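Local atomic coordinates of L-glyceraldehyde 3-phosphate reductase (PDB entry 6HG6), a protein that binds NADPH and, as an aldo-keto reductase, probably uses it to reduce aldehydes, furfural among them. Residues P224-Q227 against G228-D232; S303-I306 against E307-I311; A118-D121 against Q122-R126. All blocks are in the same frame, centred on the assembly; numbering follows the deposited sequence.

Contact 1: P224-Q227 against G228-D232; sequences PLAQ and GTLTD. With NDP (NADPH dihydro-nicotinamide-adenine-dinucleotide phosphate), chain B.
A type I' beta turn from Ala226 to Thr229, in the loop after strand 218-222, folds Leu225 and Ala226 back against Thr229 and Leu230 beside the NADPH pyrophosphate. Gln227 and Gly228 occupy the two corners, both with positive phi. The turn is closed by Thr229 N, which donates to Ala226 O at 3.0 Å from above the carbonyl plane, 53° out of it. Thr229 OG1 reaches the same oxygen at 2.5 Å, a bond so short that its exact length is doubtful; taken together, the two donors pin the Ala226 carbonyl from the Thr229 backbone and side chain. One residue further out, Leu230 N bonds to Leu225 O at 2.9 Å and draws the flanks together. Here Leu230 CD1 lies alongside Ala226 CB at 3.8 Å. The departing chain is steadied by Thr231 OG1, which donates to Gly228 O at 2.7 Å and also accepts from Lys233 N.

The held loop presents both a polar and an apolar group to the cofactor. Leu225 N gives a nearly straight bond (159°) to phosphate oxygen O1A at 3.0 Å. Because Leu225 CG sits beside its backbone N (chi1 -53°), the side chain follows the phosphate and lays CD1 over the adenine ring, 3.7 Å from C8A. On the same face, Thr231 CG2 stands 3.7 Å from N3A, over the far part of the base.

Behind the turn, Leu225 and Leu230 rest on Ala282 of helix 278-286, and Pro224 and Leu225 on Leu283. Leu230 also meets Leu267 of helix 258-273, while Thr229 packs on Ile264 of that helix and on Phe199 of a neighbouring loop.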
loop_
_atom_site.group_PDB
_atom_site.type_symbol
_atom_site.label_atom_id
_atom_site.label_comp_id
_atom_site.label_asym_id
_atom_site.label_seq_id
_atom_site.Cartn_x
_atom_site.Cartn_y
_atom_site.Cartn_z
ATOM N N PRO A 224 3.969 -3.383 6.986
ATOM C CA PRO A 224 3.433 -3.810 8.284
ATOM C C PRO A 224 4.268 -4.885 8.999
ATOM O O PRO A 224 4.049 -5.083 10.197
ATOM C CB PRO A 224 2.092 -4.446 7.904
ATOM C CG PRO A 224 2.309 -4.894 6.462
ATOM C CD PRO A 224 3.093 -3.754 5.868
ATOM N N LEU A 225 5.152 -5.602 8.275
ATOM C CA LEU A 225 5.968 -6.678 8.887
ATOM C C LEU A 225 7.364 -6.174 9.227
ATOM O O LEU A 225 8.165 -6.993 9.705
ATOM C CB LEU A 225 5.970 -7.934 8.014
ATOM C CG LEU A 225 4.576 -8.430 7.642
ATOM C CD1 LEU A 225 4.630 -9.649 6.733
ATOM C CD2 LEU A 225 3.737 -8.701 8.876
ATOM N N ALA A 226 7.602 -4.867 9.132
ATOM C CA ALA A 226 8.836 -4.205 9.616
ATOM C C ALA A 226 10.093 -4.985 9.184
ATOM O O ALA A 226 10.812 -5.468 10.074
ATOM C CB ALA A 226 8.747 -4.082 11.118
ATOM N N GLN A 227 10.313 -5.105 7.867
ATOM C CA GLN A 227 11.478 -5.787 7.220
ATOM C C GLN A 227 11.691 -7.206 7.763
ATOM O O GLN A 227 12.846 -7.563 8.040
ATOM C CB GLN A 227 12.790 -5.025 7.405
ATOM C CG GLN A 227 12.858 -3.682 6.692
ATOM C CD GLN A 227 12.644 -2.496 7.602
ATOM O OE1 GLN A 227 11.949 -2.569 8.624
ATOM N NE2 GLN A 227 13.259 -1.380 7.238
ATOM N N GLY A 228 10.629 -7.998 7.895
ATOM C CA GLY A 228 10.699 -9.394 8.360
ATOM C C GLY A 228 10.827 -9.516 9.869
ATOM O O GLY A 228 10.795 -10.671 10.368
ATOM N N THR A 229 10.978 -8.416 10.613
ATOM C CA THR A 229 11.103 -8.493 12.101
ATOM C C THR A 229 9.771 -8.920 12.712
ATOM O O THR A 229 9.806 -9.520 13.794
ATOM C CB THR A 229 11.608 -7.206 12.761
ATOM O OG1 THR A 229 10.720 -6.111 12.488
ATOM C CG2 THR A 229 13.019 -6.879 12.313
ATOM N N LEU A 230 8.638 -8.673 12.052
ATOM C CA LEU A 230 7.316 -9.132 12.573
ATOM C C LEU A 230 6.864 -10.386 11.812
ATOM O O LEU A 230 5.708 -10.439 11.376
ATOM C CB LEU A 230 6.299 -7.992 12.539
ATOM C CG LEU A 230 6.560 -6.833 13.507
ATOM C CD1 LEU A 230 5.795 -5.576 13.077
ATOM C CD2 LEU A 230 6.214 -7.220 14.939
ATOM N N THR A 231 7.762 -11.373 11.700
ATOM C CA THR A 231 7.519 -12.709 11.080
ATOM C C THR A 231 8.240 -13.778 11.909
ATOM O O THR A 231 8.804 -13.423 12.960
ATOM C CB THR A 231 8.008 -12.774 9.623
ATOM O OG1 THR A 231 9.437 -12.815 9.599
ATOM C CG2 THR A 231 7.522 -11.614 8.774
ATOM N N ASP A 232 8.241 -15.026 11.428
ATOM C CA ASP A 232 8.952 -16.186 12.041
ATOM C C ASP A 232 10.456 -16.108 11.765
ATOM O O ASP A 232 11.210 -16.818 12.455
ATOM C CB ASP A 232 8.574 -17.528 11.411
ATOM C CG ASP A 232 7.100 -17.868 11.411
ATOM O OD1 ASP A 232 6.353 -17.200 10.660
ATOM O OD2 ASP A 232 6.710 -18.802 12.159
HETATM P PA NDP B . 5.372 -6.419 4.177
HETATM O O1A NDP B . 5.828 -5.647 5.370
HETATM O O2A NDP B . 4.037 -7.083 4.062
HETATM O O5B NDP B . 6.516 -7.462 3.739
HETATM C C5B NDP B . 6.282 -8.340 2.606
HETATM C C4B NDP B . 7.279 -9.469 2.635
HETATM O O4B NDP B . 7.166 -10.138 3.918
HETATM C C3B NDP B . 7.102 -10.577 1.587
HETATM O O3B NDP B . 7.774 -10.312 0.359
HETATM C C2B NDP B . 7.716 -11.767 2.313
HETATM O O2B NDP B . 9.131 -11.640 2.205
HETATM C C1B NDP B . 7.276 -11.531 3.753
HETATM N N9A NDP B . 5.989 -12.106 4.124
HETATM C C8A NDP B . 4.747 -11.750 3.658
HETATM N N7A NDP B . 3.767 -12.410 4.224
HETATM C C5A NDP B . 4.400 -13.256 5.124
HETATM C C6A NDP B . 3.907 -14.212 6.034
HETATM N N6A NDP B . 2.614 -14.484 6.188
HETATM N N1A NDP B . 4.812 -14.879 6.796
HETATM C C2A NDP B . 6.113 -14.598 6.636
HETATM N N3A NDP B . 6.688 -13.717 5.820
HETATM C C4A NDP B . 5.769 -13.068 5.082
HETATM O O3 NDP B . 5.362 -5.398 2.922
HETATM P PN NDP B . 6.479 -4.677 2.031
HETATM O O1N NDP B . 6.888 -5.645 0.971
HETATM O O2N NDP B . 7.518 -4.018 2.880
HETATM O O5D NDP B . 5.585 -3.515 1.358
HETATM C C5D NDP B . 4.290 -3.889 0.819
HETATM C C4D NDP B . 3.901 -2.907 -0.260
HETATM O O4D NDP B . 3.808 -1.589 0.310
HETATM C C3D NDP B . 4.895 -2.718 -1.403
HETATM O O3D NDP B . 4.805 -3.793 -2.327
HETATM C C2D NDP B . 4.412 -1.371 -1.955
HETATM O O2D NDP B . 3.278 -1.554 -2.761
HETATM C C1D NDP B . 4.057 -0.606 -0.684
HETATM N N1N NDP B . 5.159 0.278 -0.228
HETATM C C2N NDP B . 5.018 1.642 -0.315
HETATM C C3N NDP B . 6.073 2.501 -0.177
HETATM C C7N NDP B . 5.831 3.983 -0.295
HETATM O O7N NDP B . 4.714 4.423 -0.627
HETATM N N7N NDP B . 6.871 4.782 -0.055
HETATM C C4N NDP B . 7.425 1.898 0.091
HETATM C C5N NDP B . 7.424 0.446 0.367
HETATM C C6N NDP B . 6.324 -0.267 0.279
HETATM P P2B NDP B . 9.995 -13.005 2.162
HETATM O O1X NDP B . 9.228 -14.178 1.585
HETATM O O2X NDP B . 11.203 -12.647 1.311
HETATM O O3X NDP B . 10.346 -13.205 3.629
#

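Contact 2: S303-I306 against E307-I311; sequences SQII and ENVGI. With NDP (NADPH dihydro-nicotinamide-adenine-dinucleotide phosphate), chain B.
Glu307 and Asn308 follow Ser303 and Gln304 by one helical turn, and the backbone bonds between them set three polar side chains around the adenine end of NADPH. Glu307 N donates to Ser303 O, and Asn308 N to Gln304 O, each at 3.0 Å; the next bond, Val309 N to Ile305 O, is weak, at an angle of 135°.

The side-chain hydrogen bonds of Gln304, Glu307 and Asn308 are directed mainly at the cofactor. Asn308 reads two neighbouring groups of the base with its amide: ND2 donates to N7A at 3.0 Å, while OD1 accepts from N6A at 2.5 Å, a length too short to be trusted closely. Glu307 OE2 takes the amino group as well, at 2.9 Å from N6A and almost straight (176°), so N6A is gripped by two acceptors. That carboxylate oxygen is also bonded to Thr277 OG1. Gln304 NE2 meets O1X of the 2'-phosphate at 2.8 Å, and Ser300 N holds its OE1, which fixes the rotation of the amide.

Van der Waals contact completes the grip. With CG beside the backbone N (chi1 -66°) and the rest of the chain extended, Gln304 runs across one face of the adenine to the 2'-phosphate, its CB 3.7 Å from N7A and CG 4.0 Å from C5A. Away from the base, Ile305 packs on Phe30 and on Leu48 of helix 42-54.

Pairing along the N6-N7 (Hoogsteen) edge, joined with a bond to the 2'-phosphate, makes this short helix a main part of the adenosine-binding site of an NADPH-dependent aldo-keto reductase; the phosphate is the group that NADH lacks.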
loop_
_atom_site.group_PDB
_atom_site.type_symbol
_atom_site.label_atom_id
_atom_site.label_comp_id
_atom_site.label_asym_id
_atom_site.label_seq_id
_atom_site.Cartn_x
_atom_site.Cartn_y
_atom_site.Cartn_z
ATOM N N SER A 303 1.543 -19.015 -0.991
ATOM C CA SER A 303 1.175 -19.460 0.376
ATOM C C SER A 303 1.159 -18.251 1.319
ATOM O O SER A 303 0.374 -18.275 2.276
ATOM C CB SER A 303 2.091 -20.555 0.888
ATOM O OG SER A 303 3.440 -20.115 0.885
ATOM N N GLN A 304 1.994 -17.231 1.092
ATOM C CA GLN A 304 2.031 -16.050 1.986
ATOM C C GLN A 304 0.745 -15.254 1.838
ATOM O O GLN A 304 0.244 -14.761 2.848
ATOM C CB GLN A 304 3.248 -15.176 1.749
ATOM C CG GLN A 304 4.518 -15.916 2.141
ATOM C CD GLN A 304 5.753 -15.216 1.644
ATOM O OE1 GLN A 304 5.693 -14.453 0.684
ATOM N NE2 GLN A 304 6.885 -15.546 2.253
ATOM N N ILE A 305 0.216 -15.137 0.621
ATOM C CA ILE A 305 -1.073 -14.440 0.423
ATOM C C ILE A 305 -2.158 -15.217 1.186
ATOM O O ILE A 305 -2.928 -14.609 1.927
ATOM C CB ILE A 305 -1.357 -14.319 -1.079
ATOM C CG1 ILE A 305 -0.253 -13.483 -1.731
ATOM C CG2 ILE A 305 -2.731 -13.711 -1.315
ATOM C CD1 ILE A 305 -0.385 -13.297 -3.221
ATOM N N ILE A 306 -2.246 -16.502 0.933
ATOM C CA ILE A 306 -3.303 -17.374 1.506
ATOM C C ILE A 306 -3.250 -17.307 3.043
ATOM O O ILE A 306 -4.306 -17.155 3.644
ATOM C CB ILE A 306 -3.147 -18.782 0.907
ATOM C CG1 ILE A 306 -3.481 -18.726 -0.585
ATOM C CG2 ILE A 306 -4.016 -19.784 1.642
ATOM C CD1 ILE A 306 -3.052 -19.924 -1.393
ATOM N N GLU A 307 -2.077 -17.358 3.677
ATOM C CA GLU A 307 -1.990 -17.208 5.162
ATOM C C GLU A 307 -2.460 -15.799 5.559
ATOM O O GLU A 307 -3.139 -15.630 6.561
ATOM C CB GLU A 307 -0.551 -17.408 5.655
ATOM C CG GLU A 307 -0.314 -16.904 7.087
ATOM C CD GLU A 307 0.979 -17.343 7.779
ATOM O OE1 GLU A 307 1.225 -18.602 7.876
ATOM O OE2 GLU A 307 1.753 -16.414 8.231
ATOM N N ASN A 308 -2.061 -14.788 4.838
ATOM C CA ASN A 308 -2.269 -13.405 5.316
ATOM C C ASN A 308 -3.737 -12.996 5.214
ATOM O O ASN A 308 -4.119 -12.145 6.000
ATOM C CB ASN A 308 -1.431 -12.391 4.544
ATOM C CG ASN A 308 0.049 -12.468 4.826
ATOM O OD1 ASN A 308 0.485 -13.215 5.718
ATOM N ND2 ASN A 308 0.809 -11.708 4.032
ATOM N N VAL A 309 -4.528 -13.567 4.301
ATOM C CA VAL A 309 -5.904 -13.023 4.073
ATOM C C VAL A 309 -6.833 -13.423 5.228
ATOM O O VAL A 309 -7.863 -12.772 5.352
ATOM C CB VAL A 309 -6.502 -13.344 2.692
ATOM C CG1 VAL A 309 -5.781 -12.542 1.607
ATOM C CG2 VAL A 309 -6.571 -14.824 2.371
ATOM N N GLY A 310 -6.487 -14.402 6.065
ATOM C CA GLY A 310 -7.314 -14.732 7.248
ATOM C C GLY A 310 -7.321 -13.593 8.273
ATOM O O GLY A 310 -8.253 -13.488 9.038
ATOM N N ILE A 311 -6.305 -12.749 8.287
ATOM C CA ILE A 311 -6.052 -11.743 9.365
ATOM C C ILE A 311 -7.175 -10.714 9.423
ATOM O O ILE A 311 -7.469 -10.246 10.549
ATOM C CB ILE A 311 -4.684 -11.083 9.175
ATOM C CG1 ILE A 311 -4.666 -10.138 7.968
ATOM C CG2 ILE A 311 -3.599 -12.135 9.071
ATOM C CD1 ILE A 311 -5.158 -8.737 8.281
HETATM P PA NDP B . 5.372 -6.419 4.177
HETATM O O1A NDP B . 5.828 -5.647 5.370
HETATM O O2A NDP B . 4.037 -7.083 4.062
HETATM O O5B NDP B . 6.516 -7.462 3.739
HETATM C C5B NDP B . 6.282 -8.340 2.606
HETATM C C4B NDP B . 7.279 -9.469 2.635
HETATM O O4B NDP B . 7.166 -10.138 3.918
HETATM C C3B NDP B . 7.102 -10.577 1.587
HETATM O O3B NDP B . 7.774 -10.312 0.359
HETATM C C2B NDP B . 7.716 -11.767 2.313
HETATM O O2B NDP B . 9.131 -11.640 2.205
HETATM C C1B NDP B . 7.276 -11.531 3.753
HETATM N N9A NDP B . 5.989 -12.106 4.124
HETATM C C8A NDP B . 4.747 -11.750 3.658
HETATM N N7A NDP B . 3.767 -12.410 4.224
HETATM C C5A NDP B . 4.400 -13.256 5.124
HETATM C C6A NDP B . 3.907 -14.212 6.034
HETATM N N6A NDP B . 2.614 -14.484 6.188
HETATM N N1A NDP B . 4.812 -14.879 6.796
HETATM C C2A NDP B . 6.113 -14.598 6.636
HETATM N N3A NDP B . 6.688 -13.717 5.820
HETATM C C4A NDP B . 5.769 -13.068 5.082
HETATM O O3 NDP B . 5.362 -5.398 2.922
HETATM P PN NDP B . 6.479 -4.677 2.031
HETATM O O1N NDP B . 6.888 -5.645 0.971
HETATM O O2N NDP B . 7.518 -4.018 2.880
HETATM O O5D NDP B . 5.585 -3.515 1.358
HETATM C C5D NDP B . 4.290 -3.889 0.819
HETATM C C4D NDP B . 3.901 -2.907 -0.260
HETATM O O4D NDP B . 3.808 -1.589 0.310
HETATM C C3D NDP B . 4.895 -2.718 -1.403
HETATM O O3D NDP B . 4.805 -3.793 -2.327
HETATM C C2D NDP B . 4.412 -1.371 -1.955
HETATM O O2D NDP B . 3.278 -1.554 -2.761
HETATM C C1D NDP B . 4.057 -0.606 -0.684
HETATM N N1N NDP B . 5.159 0.278 -0.228
HETATM C C2N NDP B . 5.018 1.642 -0.315
HETATM C C3N NDP B . 6.073 2.501 -0.177
HETATM C C7N NDP B . 5.831 3.983 -0.295
HETATM O O7N NDP B . 4.714 4.423 -0.627
HETATM N N7N NDP B . 6.871 4.782 -0.055
HETATM C C4N NDP B . 7.425 1.898 0.091
HETATM C C5N NDP B . 7.424 0.446 0.367
HETATM C C6N NDP B . 6.324 -0.267 0.279
HETATM P P2B NDP B . 9.995 -13.005 2.162
HETATM O O1X NDP B . 9.228 -14.178 1.585
HETATM O O2X NDP B . 11.203 -12.647 1.311
HETATM O O3X NDP B . 10.346 -13.205 3.629
#

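Contact 3: A118-D121 against Q122-R126; sequences ASLD and QSLKR. With EDO (1,2-ethanediol), chain J.
The guanidinium of Arg126 folds back along its helix toward Gln122 and, through a water, toward Ser119. One face lies over the preceding turn, with Gln122 O 3.9 Å above the plane and over its centre. At the edge, in plane, are Gln122 OE1 and water 2. NH1 donates to Gln122 OE1 at 3.1 Å, in a bond only 6° out of the guanidinium plane, and NH2 donates to water 2 at 2.9 Å. That water in turn donates a hydrogen bond to Gln122 OE1, so the amide oxygen receives two donors and a closed ring of bonds holds the amide and guanidinium together. The Arg126 chain is extended at chi2 but turns at chi3 (-62°) and again at chi4, which brings the guanidinium back toward Gln122. NH2 is also salt-bridged to Glu74.

Across the segments, water 2 is 2.8 Å from Ser119 OG. The hydroxyls of Ser119 and Ser123, one turn apart, are joined by a second water: water 1 is 2.7 Å from Ser119 OG and donates to Ser123 OG at the same 2.7 Å. Each serine has a protein partner too, Asn64 for Ser119 and Glu74 for Ser123, which leaves these buried hydroxyls well supplied.

On another side of the helix Leu120 and Leu124 cross obliquely, with Leu120 CD1 4.1 Å from Leu124 CG. They face Phe135 and Val132 of strand 132-137, and Asp121 OD1 forms a salt bridge with Lys161. Beneath, regular i to i+4 bonds continue, among them Ser123 N to Ser119 O at 2.8 Å.

This is the helix of a beta-alpha-beta unit in the TIM barrel, packed against strands 93-98 and 132-137, with the Ser123 side chain about 13 Å from the cofactor.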
loop_
_atom_site.group_PDB
_atom_site.type_symbol
_atom_site.label_atom_id
_atom_site.label_comp_id
_atom_site.label_asym_id
_atom_site.label_seq_id
_atom_site.Cartn_x
_atom_site.Cartn_y
_atom_site.Cartn_z
ATOM N N ALA A 118 5.147 13.707 -16.803
ATOM C CA ALA A 118 5.956 12.852 -17.708
ATOM C C ALA A 118 5.980 11.422 -17.169
ATOM O O ALA A 118 5.833 10.475 -17.943
ATOM C CB ALA A 118 7.351 13.410 -17.889
ATOM N N SER A 119 6.131 11.255 -15.869
ATOM C CA SER A 119 6.170 9.916 -15.245
ATOM C C SER A 119 4.840 9.202 -15.421
ATOM O O SER A 119 4.820 8.035 -15.783
ATOM C CB SER A 119 6.486 9.998 -13.788
ATOM O OG SER A 119 6.602 8.661 -13.321
ATOM N N LEU A 120 3.722 9.879 -15.197
ATOM C CA LEU A 120 2.411 9.224 -15.361
ATOM C C LEU A 120 2.258 8.700 -16.781
ATOM O O LEU A 120 1.773 7.634 -16.939
ATOM C CB LEU A 120 1.286 10.184 -15.019
ATOM C CG LEU A 120 -0.115 9.621 -15.197
ATOM C CD1 LEU A 120 -0.390 8.396 -14.367
ATOM C CD2 LEU A 120 -1.117 10.725 -14.911
ATOM N N ASP A 121 2.637 9.458 -17.790
ATOM C CA ASP A 121 2.539 8.976 -19.172
ATOM C C ASP A 121 3.384 7.711 -19.350
ATOM O O ASP A 121 2.938 6.756 -20.048
ATOM C CB ASP A 121 2.967 10.081 -20.130
ATOM C CG ASP A 121 1.961 11.189 -20.338
ATOM O OD1 ASP A 121 0.817 11.016 -19.848
ATOM O OD2 ASP A 121 2.347 12.248 -20.985
ATOM N N GLN A 122 4.590 7.710 -18.807
ATOM C CA GLN A 122 5.461 6.508 -18.908
ATOM C C GLN A 122 4.774 5.324 -18.222
ATOM O O GLN A 122 4.800 4.226 -18.822
ATOM C CB GLN A 122 6.815 6.685 -18.249
ATOM C CG GLN A 122 7.768 7.657 -18.925
ATOM C CD GLN A 122 9.113 7.678 -18.218
ATOM O OE1 GLN A 122 9.416 6.886 -17.279
ATOM N NE2 GLN A 122 10.003 8.541 -18.710
ATOM N N SER A 123 4.203 5.540 -17.013
ATOM C CA SER A 123 3.527 4.457 -16.240
ATOM C C SER A 123 2.368 3.869 -17.028
ATOM O O SER A 123 2.230 2.645 -17.096
ATOM C CB SER A 123 3.042 4.947 -14.927
ATOM O OG SER A 123 4.152 5.197 -14.083
ATOM N N LEU A 124 1.560 4.719 -17.642
ATOM C CA LEU A 124 0.400 4.232 -18.405
ATOM C C LEU A 124 0.874 3.420 -19.603
ATOM O O LEU A 124 0.222 2.388 -19.928
ATOM C CB LEU A 124 -0.469 5.410 -18.821
ATOM C CG LEU A 124 -1.126 6.163 -17.665
ATOM C CD1 LEU A 124 -1.869 7.395 -18.219
ATOM C CD2 LEU A 124 -2.091 5.247 -16.904
ATOM N N LYS A 125 1.982 3.829 -20.211
ATOM C CA LYS A 125 2.516 3.127 -21.404
ATOM C C LYS A 125 3.054 1.762 -20.967
ATOM O O LYS A 125 2.735 0.775 -21.607
ATOM C CB LYS A 125 3.561 3.987 -22.104
ATOM C CG LYS A 125 4.147 3.359 -23.357
ATOM C CD LYS A 125 5.135 4.263 -24.048
ATOM C CE LYS A 125 6.015 3.519 -25.039
ATOM N NZ LYS A 125 5.243 3.173 -26.248
ATOM N N ARG A 126 3.800 1.711 -19.872
ATOM C CA ARG A 126 4.379 0.438 -19.364
ATOM C C ARG A 126 3.265 -0.529 -18.934
ATOM O O ARG A 126 3.341 -1.710 -19.234
ATOM C CB ARG A 126 5.308 0.722 -18.189
ATOM C CG ARG A 126 6.683 1.194 -18.634
ATOM C CD ARG A 126 7.713 1.216 -17.509
ATOM N NE ARG A 126 7.289 2.137 -16.501
ATOM C CZ ARG A 126 7.711 3.404 -16.379
ATOM N NH1 ARG A 126 8.620 3.894 -17.200
ATOM N NH2 ARG A 126 7.173 4.174 -15.453
HETATM C C1 EDO J . 1.275 14.767 -20.388
HETATM O O1 EDO J . 0.625 14.142 -21.487
HETATM C C2 EDO J . 0.654 16.033 -19.982
HETATM O O2 EDO J . 1.066 17.139 -20.777
HETATM O O HOH W 1 4.376 7.420 -12.523
HETATM O O HOH W 2 8.141 6.802 -14.829
#

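In the fold
Reading from the N terminus, contact 3 comes first, within helix 113-127, which connects the third and fourth strands of the eight-stranded parallel barrel. Contact 1 follows in the loop leaving the seventh strand, 218-222, where it closes a tight turn. Contact 2 is last, on the short helix after the eighth strand, 294-297. The three lie in series; none encloses or crosses another. Contacts 1 and 2, with centres about 14 Å apart, do not touch directly but meet through NADPH, whose adenine lies between Leu225 and Thr231 on one face and Gln304 on the other. Contact 3 sits across the barrel, its centre about 32 Å from both.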